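Local coordinates for protein MxaA (Stigmatella aurantiaca, PDB 4W4T) that carries a terminal NADPH-dependent reductase domain, the part modelled here, which ends myxalamid biosynthesis on a hybrid polyketide synthase-nonribosomal peptide synthetase line, at residues A[172-177]-A[227-232]. Sequence-based numbering, arbitrary orientation.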
# COMPACT_ATOMS: atom_id res chain seq x y z
N GLU A 172 -4.99 13.51 25.77
CA GLU A 172 -6.03 14.53 25.94
C GLU A 172 -7.23 13.97 26.70
O GLU A 172 -7.90 14.69 27.44
CB GLU A 172 -6.45 15.08 24.57
CG GLU A 172 -5.31 15.82 23.85
CD GLU A 172 -4.72 16.95 24.70
OE1 GLU A 172 -5.33 18.04 24.77
OE2 GLU A 172 -3.64 16.74 25.30
N ILE A 173 -7.51 12.68 26.50
CA ILE A 173 -8.56 12.00 27.25
C ILE A 173 -8.19 11.97 28.72
O ILE A 173 -9.04 12.20 29.60
CB ILE A 173 -8.78 10.54 26.72
CG1 ILE A 173 -9.57 10.58 25.41
CG2 ILE A 173 -9.46 9.64 27.78
CD1 ILE A 173 -11.02 11.10 25.56
N LEU A 174 -6.92 11.70 29.01
CA LEU A 174 -6.46 11.71 30.40
C LEU A 174 -6.56 13.11 30.99
O LEU A 174 -6.87 13.28 32.16
CB LEU A 174 -5.03 11.19 30.52
CG LEU A 174 -4.89 9.71 30.18
CD1 LEU A 174 -3.41 9.29 30.11
CD2 LEU A 174 -5.65 8.85 31.21
N ARG A 175 -6.28 14.11 30.16
CA ARG A 175 -6.45 15.51 30.56
C ARG A 175 -7.89 15.81 30.98
O ARG A 175 -8.14 16.43 32.00
CB ARG A 175 -6.03 16.42 29.41
CG ARG A 175 -5.75 17.83 29.82
CD ARG A 175 -5.35 18.71 28.63
NE ARG A 175 -4.20 18.20 27.88
CZ ARG A 175 -2.93 18.26 28.30
NH1 ARG A 175 -2.64 18.76 29.50
NH2 ARG A 175 -1.96 17.79 27.54
N LEU A 176 -8.84 15.38 30.16
CA LEU A 176 -10.25 15.58 30.45
C LEU A 176 -10.66 14.83 31.72
O LEU A 176 -11.43 15.33 32.55
CB LEU A 176 -11.10 15.13 29.26
CG LEU A 176 -12.62 15.22 29.42
CD1 LEU A 176 -13.07 16.68 29.47
CD2 LEU A 176 -13.34 14.47 28.32
N ALA A 177 -10.12 13.62 31.88
CA ALA A 177 -10.46 12.78 33.03
C ALA A 177 -9.94 13.37 34.34
O ALA A 177 -10.38 12.98 35.41
CB ALA A 177 -9.90 11.37 32.82
N LYS A 227 0.95 2.93 28.26
CA LYS A 227 1.89 3.47 29.26
C LYS A 227 1.35 4.76 29.89
O LYS A 227 1.43 4.94 31.11
CB LYS A 227 3.26 3.73 28.64
CG LYS A 227 3.98 2.46 28.20
CD LYS A 227 4.51 1.68 29.38
CE LYS A 227 5.85 2.22 29.84
NZ LYS A 227 6.37 1.39 30.96
N LEU A 228 0.80 5.64 29.06
CA LEU A 228 0.25 6.90 29.56
C LEU A 228 -0.89 6.64 30.52
O LEU A 228 -0.98 7.26 31.58
CB LEU A 228 -0.24 7.78 28.41
CG LEU A 228 0.86 8.39 27.53
CD1 LEU A 228 0.22 9.23 26.43
CD2 LEU A 228 1.80 9.25 28.36
N VAL A 229 -1.75 5.69 30.15
CA VAL A 229 -2.91 5.36 30.96
C VAL A 229 -2.47 4.72 32.28
O VAL A 229 -3.02 5.03 33.35
CB VAL A 229 -3.87 4.42 30.19
CG1 VAL A 229 -4.97 3.91 31.10
CG2 VAL A 229 -4.48 5.16 29.01
N ARG A 230 -1.46 3.86 32.22
CA ARG A 230 -0.94 3.27 33.45
C ARG A 230 -0.36 4.32 34.41
O ARG A 230 -0.58 4.26 35.62
CB ARG A 230 0.10 2.19 33.12
CG ARG A 230 -0.56 0.96 32.50
CD ARG A 230 0.35 -0.26 32.39
NE ARG A 230 -0.38 -1.32 31.70
CZ ARG A 230 -1.23 -2.15 32.30
NH1 ARG A 230 -1.42 -2.05 33.62
NH2 ARG A 230 -1.88 -3.08 31.61
N GLU A 231 0.38 5.29 33.88
CA GLU A 231 0.90 6.35 34.75
C GLU A 231 -0.22 7.16 35.39
O GLU A 231 -0.11 7.57 36.55
CB GLU A 231 1.84 7.28 33.98
CG GLU A 231 2.33 8.52 34.78
CD GLU A 231 3.13 8.17 36.05
OE1 GLU A 231 3.57 7.02 36.20
OE2 GLU A 231 3.30 9.07 36.91
N ALA A 232 -1.30 7.40 34.65
CA ALA A 232 -2.45 8.10 35.19
C ALA A 232 -3.04 7.30 36.34
O ALA A 232 -3.39 7.85 37.38
CB ALA A 232 -3.51 8.34 34.12
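Leu174 makes every contact that 172-177 has with 227-232, two segments on neighbouring helices of the Rossmann fold, its forked tip set against Leu228 and Ala232, with Val229 at the margin. The pair illustrates how helices that flank a parallel sheet in a short-chain dehydrogenase/reductase fold run side by side: the axes of 172-177 and 227-232 point the same way, 19° apart, and approach to 10.6 Å. Across that gap Leu174 meets the CB of Ala232 and the backbone of Leu228. The CA atoms of Leu174 and Ala232 are 7.2 Å apart, and the methyl CB of Ala232 leaves room for the larger partner. The leucine's two methyls divide the work. CD2 lies against Ala232 CB at 3.6 Å, whereas CD1 reaches one turn earlier, to the backbone of Leu228, where it sits 3.5 Å from Leu228 O. That carbonyl accepts the helix bond from Ala232 N, and the methyl packs beside it. CB of Leu228 touches the same CD1 at 3.9 Å, and Val229 CG2 adds a looser contact with it. Leu174 already points at the other helix from its CB, and with CG anti to the carbonyl carbon (chi1 -67°), chi2 of 172° extends CD1 outward. No hydrogen bond crosses between the segments, and the buried contact rests on methyl packing, partly against backbone. Leu185 of strand 185-188 touches Leu174, while Tyr187 of the same strand and Val239 and Ile241 of strand 239-248 meet Val229, continuing the seam into the sheet. Helix 217-234 also carries Lys222, an NADPH-binding residue. Away from the seam, Arg175 grips Glu172 side-on along their own helix, NE and NH2 both donating to OE2, with NH2 on its syn lone pair at 3.0 Å.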